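Local coordinates for amorpha-4,11-diene synthase (Artemisia annua, PDB 4GAX), which probably converts farnesyl diphosphate into cyclic sesquiterpenes as a plant terpene synthase, amorpha-4,11-diene being the product its name gives, at residues 81-86 with 238-243; 105-110 with 125-130; 113-118 with 136-141. One frame throughout, in Å; residues are numbered along the deposited sequence.

Followed from the N terminus, the first segment met is on helix 77-89, which does not meet its contact 1 partner, the start of helix 238-269, until some 150 residues later. Inside that long loop lie the other two contacts. Contact 2 joins helix 97-111 to helix 120-129, and contact 3 joins the loop between those helices to the loop after the second; their segments alternate, so the two cross. The three are also tied in space: Asp85 forms a salt bridge with Arg125, Leu81 lies against Leu126, and the Trp115 ring touches both Leu81 and Ile107. Contacts 2 and 3 thus fasten neighbouring helices and loops, whereas contact 1 brings together parts distant in sequence.

Contact 1 (81-86 with 238-243); sequences LKLVDE and KTLIKL
The carboxylate of Glu86 faces two unlike neighbours through its two oxygens: OE1 lies 3.5 Å from Leu240 CD1, while OE2 takes a salt bridge from Lys82 NZ at 2.8 Å through its anti lone pair, the one pointing away from OE1. The lysine sits one helical turn back, so the bridge helps to set the rotation of the carboxylate along helix 77-89, and the remaining oxygen rests against a methyl group. Leu240 supplies the whole of the other side. Its CD1 reaches over from helix 238-269 and also meets Leu83 CD1 at 3.6 Å. In Leu83, CG anti to the backbone N (chi1 -177°) and a chi2 of 51° together bring CD1 to Leu240. This is helix-on-helix packing in an all-helical terpene synthase, where a helix of the N-terminal domain meets the start of the long helix that leads toward the metal-binding domain. Replacing Glu86 by an alanine is likely to leave Lys82 NZ without its close carboxylate and to strip Leu240 CD1 of the OE1 contact, with only the one to CB remaining. Leu240 is buried, packed also on Val63 of helix 52-71; Tyr230 of helix 219-232 touches both Leu240 and Glu86.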
loop_
_atom_site.group_PDB
_atom_site.type_symbol
_atom_site.label_atom_id
_atom_site.label_comp_id
_atom_site.label_asym_id
_atom_site.label_seq_id
_atom_site.Cartn_x
_atom_site.Cartn_y
_atom_site.Cartn_z
ATOM N N LEU A 81 -12.305 1.698 -21.612
ATOM C CA LEU A 81 -12.220 1.776 -20.154
ATOM C C LEU A 81 -12.236 0.384 -19.564
ATOM O O LEU A 81 -11.513 0.108 -18.614
ATOM C CB LEU A 81 -13.375 2.597 -19.570
ATOM C CG LEU A 81 -13.324 4.099 -19.864
ATOM C CD1 LEU A 81 -14.536 4.767 -19.230
ATOM C CD2 LEU A 81 -12.035 4.693 -19.301
ATOM N N LYS A 82 -13.079 -0.488 -20.115
ATOM C CA LYS A 82 -13.153 -1.865 -19.634
ATOM C C LYS A 82 -11.832 -2.602 -19.840
ATOM O O LYS A 82 -11.398 -3.383 -18.976
ATOM C CB LYS A 82 -14.300 -2.614 -20.319
ATOM C CG LYS A 82 -14.598 -3.979 -19.714
ATOM C CD LYS A 82 -14.729 -3.884 -18.187
ATOM C CE LYS A 82 -15.426 -5.107 -17.585
ATOM N NZ LYS A 82 -14.581 -6.339 -17.596
ATOM N N LEU A 83 -11.198 -2.369 -20.986
ATOM C CA LEU A 83 -9.918 -3.010 -21.284
ATOM C C LEU A 83 -8.848 -2.504 -20.326
ATOM O O LEU A 83 -8.030 -3.290 -19.827
ATOM C CB LEU A 83 -9.498 -2.676 -22.714
ATOM C CG LEU A 83 -8.215 -3.303 -23.264
ATOM C CD1 LEU A 83 -8.216 -4.805 -23.044
ATOM C CD2 LEU A 83 -8.129 -3.005 -24.765
ATOM N N VAL A 84 -8.850 -1.192 -20.076
ATOM C CA VAL A 84 -7.901 -0.589 -19.141
ATOM C C VAL A 84 -8.097 -1.222 -17.767
ATOM O O VAL A 84 -7.139 -1.635 -17.115
ATOM C CB VAL A 84 -8.092 0.952 -19.050
ATOM C CG1 VAL A 84 -7.318 1.530 -17.873
ATOM C CG2 VAL A 84 -7.669 1.635 -20.357
ATOM N N ASP A 85 -9.347 -1.319 -17.335
ATOM C CA ASP A 85 -9.641 -1.940 -16.036
ATOM C C ASP A 85 -9.110 -3.380 -15.948
ATOM O O ASP A 85 -8.581 -3.814 -14.923
ATOM C CB ASP A 85 -11.150 -1.952 -15.829
ATOM C CG ASP A 85 -11.557 -2.546 -14.510
ATOM O OD1 ASP A 85 -10.977 -2.158 -13.472
ATOM O OD2 ASP A 85 -12.489 -3.383 -14.501
ATOM N N GLU A 86 -9.274 -4.145 -17.019
ATOM C CA GLU A 86 -8.850 -5.541 -16.986
ATOM C C GLU A 86 -7.323 -5.623 -16.931
ATOM O O GLU A 86 -6.748 -6.420 -16.175
ATOM C CB GLU A 86 -9.401 -6.271 -18.201
ATOM C CG GLU A 86 -10.899 -6.418 -18.152
ATOM C CD GLU A 86 -11.462 -6.911 -19.469
ATOM O OE1 GLU A 86 -10.653 -7.135 -20.400
ATOM O OE2 GLU A 86 -12.703 -7.068 -19.570
ATOM N N LYS A 238 -8.455 -13.989 -24.420
ATOM C CA LYS A 238 -7.477 -15.054 -24.274
ATOM C C LYS A 238 -6.056 -14.503 -24.316
ATOM O O LYS A 238 -5.148 -15.027 -23.661
ATOM C CB LYS A 238 -7.671 -16.108 -25.365
ATOM C CG LYS A 238 -9.028 -16.817 -25.316
ATOM C CD LYS A 238 -9.148 -17.841 -26.440
ATOM C CE LYS A 238 -10.235 -18.876 -26.148
ATOM N NZ LYS A 238 -11.592 -18.267 -26.074
ATOM N N THR A 239 -5.856 -13.438 -25.080
ATOM C CA THR A 239 -4.527 -12.837 -25.150
ATOM C C THR A 239 -4.140 -12.182 -23.835
ATOM O O THR A 239 -3.021 -12.366 -23.362
ATOM C CB THR A 239 -4.427 -11.808 -26.274
ATOM O OG1 THR A 239 -4.350 -12.503 -27.522
ATOM C CG2 THR A 239 -3.184 -10.937 -26.106
ATOM N N LEU A 240 -5.049 -11.410 -23.245
ATOM C CA LEU A 240 -4.742 -10.743 -21.981
ATOM C C LEU A 240 -4.423 -11.738 -20.872
ATOM O O LEU A 240 -3.487 -11.535 -20.094
ATOM C CB LEU A 240 -5.904 -9.864 -21.508
ATOM C CG LEU A 240 -6.164 -8.485 -22.101
ATOM C CD1 LEU A 240 -7.347 -7.860 -21.354
ATOM C CD2 LEU A 240 -4.927 -7.597 -21.988
ATOM N N ILE A 241 -5.218 -12.799 -20.767
ATOM C CA ILE A 241 -5.009 -13.741 -19.670
ATOM C C ILE A 241 -3.704 -14.503 -19.856
ATOM O O ILE A 241 -2.991 -14.768 -18.876
ATOM C CB ILE A 241 -6.205 -14.717 -19.450
ATOM C CG1 ILE A 241 -6.038 -15.454 -18.111
ATOM C CG2 ILE A 241 -6.326 -15.722 -20.588
ATOM C CD1 ILE A 241 -5.930 -14.517 -16.913
ATOM N N LYS A 242 -3.366 -14.831 -21.103
ATOM C CA LYS A 242 -2.105 -15.531 -21.351
ATOM C C LYS A 242 -0.922 -14.668 -20.926
ATOM O O LYS A 242 0.002 -15.127 -20.236
ATOM C CB LYS A 242 -1.979 -15.901 -22.825
ATOM C CG LYS A 242 -0.787 -16.792 -23.117
ATOM C CD LYS A 242 -0.617 -17.017 -24.611
ATOM C CE LYS A 242 0.336 -18.171 -24.881
ATOM N NZ LYS A 242 0.707 -18.235 -26.321
ATOM N N LEU A 243 -0.967 -13.404 -21.327
ATOM C CA LEU A 243 0.066 -12.448 -20.971
ATOM C C LEU A 243 0.129 -12.203 -19.466
ATOM O O LEU A 243 1.219 -12.142 -18.878
ATOM C CB LEU A 243 -0.208 -11.117 -21.680
ATOM C CG LEU A 243 0.739 -9.963 -21.356
ATOM C CD1 LEU A 243 2.181 -10.342 -21.662
ATOM C CD2 LEU A 243 0.335 -8.740 -22.140
#

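Contact 2 (105-110 with 125-130); sequences QHIYET and RLMRKQ
Met127 reaches from helix 120-129 to Ile107 and Tyr108 of helix 97-111, and its chain accounts for the contact. CB points at the opposing helix, and CG, anti to the carbonyl carbon (chi1 -71°), carries the chain onward. A bend at chi2 (-64°) then sets SD beside Tyr108, 4.0 Å from Tyr108 CB and 4.1 Å from Tyr108 CD1. The sulfur is 5.3 Å from the centroid of that ring and 71° off its normal, an oblique Met-aromatic contact. A second bend turns the terminal CE aside to Ile107 CG2 at 4.1 Å, the two side chains crossing at about a right angle. No hydrogen bond joins the segments, so the adhesion is apolar and dispersive. Farther round helix 97-111, Thr110 OG1 bonds to His106 O at 2.6 Å; Thr110 N reaches the same carbonyl oxygen from the other side of its plane, which grips that oxygen twice. Within the N-terminal helical domain, Leu104 of helix 97-111 also touches Met127, Tyr132 stacks on the Tyr108 ring, and helix 77-89 closes the neighbourhood, with His77 against Ile107 and Gln88 against Leu126.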
loop_
_atom_site.group_PDB
_atom_site.type_symbol
_atom_site.label_atom_id
_atom_site.label_comp_id
_atom_site.label_asym_id
_atom_site.label_seq_id
_atom_site.Cartn_x
_atom_site.Cartn_y
_atom_site.Cartn_z
ATOM N N GLN A 105 -5.855 10.144 -20.222
ATOM C CA GLN A 105 -5.709 11.577 -20.467
ATOM C C GLN A 105 -6.670 12.006 -21.560
ATOM O O GLN A 105 -7.350 13.042 -21.458
ATOM C CB GLN A 105 -4.283 11.900 -20.913
ATOM C CG GLN A 105 -4.024 13.379 -21.142
ATOM C CD GLN A 105 -2.700 13.622 -21.848
ATOM O OE1 GLN A 105 -2.321 12.861 -22.742
ATOM N NE2 GLN A 105 -1.979 14.682 -21.442
ATOM N N HIS A 106 -6.717 11.204 -22.617
ATOM C CA HIS A 106 -7.557 11.520 -23.765
ATOM C C HIS A 106 -9.038 11.416 -23.399
ATOM O O HIS A 106 -9.866 12.216 -23.860
ATOM C CB HIS A 106 -7.234 10.583 -24.920
ATOM C CG HIS A 106 -7.990 10.897 -26.170
ATOM N ND1 HIS A 106 -9.096 10.173 -26.570
ATOM C CD2 HIS A 106 -7.810 11.859 -27.097
ATOM C CE1 HIS A 106 -9.557 10.678 -27.698
ATOM N NE2 HIS A 106 -8.799 11.700 -28.045
ATOM N N ILE A 107 -9.370 10.428 -22.575
ATOM C CA ILE A 107 -10.743 10.283 -22.073
ATOM C C ILE A 107 -11.125 11.502 -21.238
ATOM O O ILE A 107 -12.220 12.068 -21.392
ATOM C CB ILE A 107 -10.908 9.013 -21.207
ATOM C CG1 ILE A 107 -10.703 7.757 -22.055
ATOM C CG2 ILE A 107 -12.317 8.955 -20.590
ATOM C CD1 ILE A 107 -11.638 7.685 -23.244
ATOM N N TYR A 108 -10.215 11.913 -20.357
ATOM C CA TYR A 108 -10.466 13.074 -19.519
ATOM C C TYR A 108 -10.623 14.335 -20.368
ATOM O O TYR A 108 -11.545 15.130 -20.148
ATOM C CB TYR A 108 -9.388 13.244 -18.431
ATOM C CG TYR A 108 -9.764 14.315 -17.426
ATOM C CD1 TYR A 108 -10.862 14.151 -16.595
ATOM C CD2 TYR A 108 -9.048 15.506 -17.340
ATOM C CE1 TYR A 108 -11.234 15.136 -15.688
ATOM C CE2 TYR A 108 -9.405 16.493 -16.428
ATOM C CZ TYR A 108 -10.499 16.302 -15.607
ATOM O OH TYR A 108 -10.863 17.274 -14.700
ATOM N N GLU A 109 -9.745 14.518 -21.350
ATOM C CA GLU A 109 -9.851 15.693 -22.212
ATOM C C GLU A 109 -11.112 15.703 -23.082
ATOM O O GLU A 109 -11.661 16.766 -23.377
ATOM C CB GLU A 109 -8.617 15.816 -23.112
ATOM C CG GLU A 109 -7.317 16.069 -22.359
ATOM C CD GLU A 109 -6.079 15.876 -23.244
ATOM O OE1 GLU A 109 -6.244 15.478 -24.421
ATOM O OE2 GLU A 109 -4.945 16.119 -22.764
ATOM N N THR A 110 -11.566 14.531 -23.506
ATOM C CA THR A 110 -12.673 14.462 -24.455
ATOM C C THR A 110 -14.015 14.707 -23.784
ATOM O O THR A 110 -14.844 15.452 -24.300
ATOM C CB THR A 110 -12.716 13.098 -25.177
ATOM O OG1 THR A 110 -11.446 12.842 -25.793
ATOM C CG2 THR A 110 -13.822 13.081 -26.234
ATOM N N ARG A 125 -14.433 5.738 -11.305
ATOM C CA ARG A 125 -13.378 5.157 -10.491
ATOM C C ARG A 125 -12.004 5.214 -11.170
ATOM O O ARG A 125 -11.006 5.556 -10.534
ATOM C CB ARG A 125 -13.733 3.715 -10.111
ATOM C CG ARG A 125 -12.652 3.034 -9.294
ATOM C CD ARG A 125 -13.091 1.665 -8.805
ATOM N NE ARG A 125 -13.271 0.702 -9.901
ATOM C CZ ARG A 125 -12.269 0.159 -10.593
ATOM N NH1 ARG A 125 -11.007 0.473 -10.302
ATOM N NH2 ARG A 125 -12.524 -0.712 -11.566
ATOM N N LEU A 126 -11.950 4.882 -12.458
ATOM C CA LEU A 126 -10.680 4.946 -13.197
ATOM C C LEU A 126 -10.150 6.366 -13.310
ATOM O O LEU A 126 -8.923 6.592 -13.245
ATOM C CB LEU A 126 -10.807 4.337 -14.597
ATOM C CG LEU A 126 -11.152 2.864 -14.767
ATOM C CD1 LEU A 126 -11.041 2.483 -16.268
ATOM C CD2 LEU A 126 -10.262 1.971 -13.907
ATOM N N MET A 127 -11.050 7.331 -13.489
ATOM C CA MET A 127 -10.617 8.723 -13.504
ATOM C C MET A 127 -9.994 9.120 -12.160
ATOM O O MET A 127 -8.886 9.651 -12.115
ATOM C CB MET A 127 -11.780 9.665 -13.864
ATOM C CG MET A 127 -12.215 9.578 -15.338
ATOM S SD MET A 127 -10.940 10.095 -16.525
ATOM C CE MET A 127 -10.288 8.522 -17.029
ATOM N N ARG A 128 -10.698 8.850 -11.062
ATOM C CA ARG A 128 -10.205 9.239 -9.733
ATOM C C ARG A 128 -8.932 8.487 -9.361
ATOM O O ARG A 128 -8.039 9.055 -8.750
ATOM C CB ARG A 128 -11.287 9.040 -8.649
ATOM C CG ARG A 128 -12.358 10.147 -8.695
ATOM C CD ARG A 128 -13.098 10.311 -7.358
ATOM N NE ARG A 128 -13.977 11.490 -7.407
ATOM C CZ ARG A 128 -14.785 11.854 -6.416
ATOM N NH1 ARG A 128 -14.790 11.151 -5.293
ATOM N NH2 ARG A 128 -15.586 12.908 -6.551
ATOM N N LYS A 129 -8.852 7.217 -9.732
ATOM C CA LYS A 129 -7.626 6.446 -9.504
ATOM C C LYS A 129 -6.444 7.108 -10.227
ATOM O O LYS A 129 -5.314 7.085 -9.740
ATOM C CB LYS A 129 -7.815 5.003 -9.968
ATOM C CG LYS A 129 -6.574 4.089 -9.877
ATOM C CD LYS A 129 -6.947 2.636 -10.247
ATOM C CE LYS A 129 -5.708 1.721 -10.324
ATOM N NZ LYS A 129 -4.629 2.151 -9.391
ATOM N N GLN A 130 -6.718 7.715 -11.377
ATOM C CA GLN A 130 -5.689 8.373 -12.178
ATOM C C GLN A 130 -5.352 9.752 -11.607
ATOM O O GLN A 130 -4.394 10.415 -12.032
ATOM C CB GLN A 130 -6.154 8.458 -13.644
ATOM C CG GLN A 130 -5.092 8.863 -14.663
ATOM C CD GLN A 130 -4.005 7.828 -14.857
ATOM O OE1 GLN A 130 -4.066 6.722 -14.308
ATOM N NE2 GLN A 130 -2.989 8.187 -15.648
#

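Contact 3 (113-118 with 136-141); sequences DNWSGA and CDVFNN
The first torsion of Val138 brings it onto the backbone of Trp115: CG2 stands anti to the backbone N while CG1 takes the crowded position between N and the carbonyl carbon (chi1 68°). CG2 thus lies 3.2 Å from Trp115 O, and is also near the plane of the indole at its edge, 4.4 Å from Trp115 CD1. The other branch is turned to its own side of the turn, with CG1 over one face of the Phe139 ring, offset toward the rim. With Trp115 CG anti to its N (chi1 -176°), the indole sits where NE1 can bond to Ala118 O at 3.1 Å, the acceptor almost in the ring plane; this helps to hold the ring in its rotation. Water joins the segments twice. One molecule accepts from Val138 N at 3.0 Å and also binds Asp113 O. Another links Asp113 OD2 to Asp137 OD2, carboxylates whose like charges, 4.2 Å apart, the water may help to screen. Asp113 OD1 is held by Thr135 N. Trp115 stacks on Trp123, to which Val138 also packs. The arrangement is one of two irregular interhelix loops lying against helix 120-129, in the N-terminal helical domain of terpene synthases.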
loop_
_atom_site.group_PDB
_atom_site.type_symbol
_atom_site.label_atom_id
_atom_site.label_comp_id
_atom_site.label_asym_id
_atom_site.label_seq_id
_atom_site.Cartn_x
_atom_site.Cartn_y
_atom_site.Cartn_z
ATOM N N ASP A 113 -15.799 16.299 -17.224
ATOM C CA ASP A 113 -16.633 15.790 -16.143
ATOM C C ASP A 113 -17.979 15.261 -16.648
ATOM O O ASP A 113 -18.828 14.858 -15.852
ATOM C CB ASP A 113 -16.863 16.910 -15.127
ATOM C CG ASP A 113 -17.285 16.394 -13.770
ATOM O OD1 ASP A 113 -16.725 15.378 -13.283
ATOM O OD2 ASP A 113 -18.184 17.026 -13.192
ATOM N N ASN A 114 -18.170 15.244 -17.965
ATOM C CA ASN A 114 -19.510 14.986 -18.518
ATOM C C ASN A 114 -19.704 13.643 -19.220
ATOM O O ASN A 114 -20.496 13.541 -20.159
ATOM C CB ASN A 114 -19.923 16.110 -19.471
ATOM C CG ASN A 114 -19.882 17.471 -18.815
ATOM O OD1 ASN A 114 -20.597 17.724 -17.837
ATOM N ND2 ASN A 114 -19.053 18.361 -19.352
ATOM N N TRP A 115 -18.982 12.621 -18.776
ATOM C CA TRP A 115 -19.229 11.261 -19.252
ATOM C C TRP A 115 -20.680 10.872 -19.016
ATOM O O TRP A 115 -21.224 11.093 -17.928
ATOM C CB TRP A 115 -18.364 10.264 -18.486
ATOM C CG TRP A 115 -18.484 8.842 -18.966
ATOM C CD1 TRP A 115 -19.388 7.897 -18.543
ATOM C CD2 TRP A 115 -17.666 8.202 -19.958
ATOM N NE1 TRP A 115 -19.179 6.716 -19.215
ATOM C CE2 TRP A 115 -18.123 6.871 -20.083
ATOM C CE3 TRP A 115 -16.592 8.626 -20.759
ATOM C CZ2 TRP A 115 -17.549 5.963 -20.969
ATOM C CZ3 TRP A 115 -16.020 7.730 -21.632
ATOM C CH2 TRP A 115 -16.505 6.410 -21.735
ATOM N N SER A 116 -21.301 10.281 -20.027
ATOM C CA SER A 116 -22.656 9.772 -19.878
ATOM C C SER A 116 -22.853 8.571 -20.783
ATOM O O SER A 116 -23.651 8.619 -21.715
ATOM C CB SER A 116 -23.684 10.850 -20.235
ATOM O OG SER A 116 -23.612 11.179 -21.616
ATOM N N GLY A 117 -22.126 7.496 -20.524
ATOM C CA GLY A 117 -22.270 6.312 -21.347
ATOM C C GLY A 117 -22.547 5.079 -20.514
ATOM O O GLY A 117 -22.875 5.174 -19.322
ATOM N N ALA A 118 -22.424 3.917 -21.152
ATOM C CA ALA A 118 -22.207 2.683 -20.419
ATOM C C ALA A 118 -20.954 2.927 -19.587
ATOM O O ALA A 118 -20.148 3.835 -19.898
ATOM C CB ALA A 118 -21.988 1.518 -21.365
ATOM N N CYS A 136 -19.324 13.710 -8.658
ATOM C CA CYS A 136 -20.378 12.699 -8.576
ATOM C C CYS A 136 -21.587 12.922 -9.477
ATOM O O CYS A 136 -22.499 12.091 -9.480
ATOM C CB CYS A 136 -20.876 12.596 -7.139
ATOM S SG CYS A 136 -19.753 11.692 -6.124
ATOM N N ASP A 137 -21.613 14.034 -10.215
ATOM C CA ASP A 137 -22.765 14.363 -11.070
ATOM C C ASP A 137 -23.138 13.225 -12.008
ATOM O O ASP A 137 -24.305 13.043 -12.329
ATOM C CB ASP A 137 -22.493 15.607 -11.918
ATOM C CG ASP A 137 -22.399 16.877 -11.086
ATOM O OD1 ASP A 137 -22.737 16.833 -9.880
ATOM O OD2 ASP A 137 -21.992 17.922 -11.647
ATOM N N VAL A 138 -22.140 12.461 -12.441
ATOM C CA VAL A 138 -22.365 11.384 -13.384
ATOM C C VAL A 138 -23.357 10.363 -12.826
ATOM O O VAL A 138 -24.021 9.652 -13.591
ATOM C CB VAL A 138 -21.037 10.691 -13.775
ATOM C CG1 VAL A 138 -20.444 9.925 -12.586
ATOM C CG2 VAL A 138 -21.244 9.759 -14.965
ATOM N N PHE A 139 -23.489 10.311 -11.498
ATOM C CA PHE A 139 -24.379 9.329 -10.870
ATOM C C PHE A 139 -25.837 9.746 -10.757
ATOM O O PHE A 139 -26.699 8.918 -10.453
ATOM C CB PHE A 139 -23.850 8.921 -9.496
ATOM C CG PHE A 139 -22.536 8.204 -9.562
ATOM C CD1 PHE A 139 -22.462 6.926 -10.098
ATOM C CD2 PHE A 139 -21.369 8.818 -9.114
ATOM C CE1 PHE A 139 -21.235 6.260 -10.175
ATOM C CE2 PHE A 139 -20.148 8.161 -9.191
ATOM C CZ PHE A 139 -20.085 6.883 -9.716
ATOM N N ASN A 140 -26.112 11.020 -10.998
ATOM C CA ASN A 140 -27.456 11.532 -10.785
ATOM C C ASN A 140 -28.541 10.739 -11.504
ATOM O O ASN A 140 -29.628 10.548 -10.961
ATOM C CB ASN A 140 -27.525 13.028 -11.101
ATOM C CG ASN A 140 -26.877 13.865 -10.016
ATOM O OD1 ASN A 140 -26.882 13.483 -8.846
ATOM N ND2 ASN A 140 -26.311 15.007 -10.397
ATOM N N ASN A 141 -28.247 10.240 -12.701
ATOM C CA ASN A 141 -29.249 9.437 -13.405
ATOM C C ASN A 141 -29.205 7.935 -13.107
ATOM O O ASN A 141 -29.805 7.124 -13.817
ATOM C CB ASN A 141 -29.256 9.745 -14.902
ATOM C CG ASN A 141 -29.676 11.178 -15.185
ATOM O OD1 ASN A 141 -30.720 11.648 -14.709
ATOM N ND2 ASN A 141 -28.849 11.892 -15.940
HETATM O O HOH W 1 -19.431 13.513 -13.082
HETATM O O HOH W 2 -20.641 17.510 -14.507
#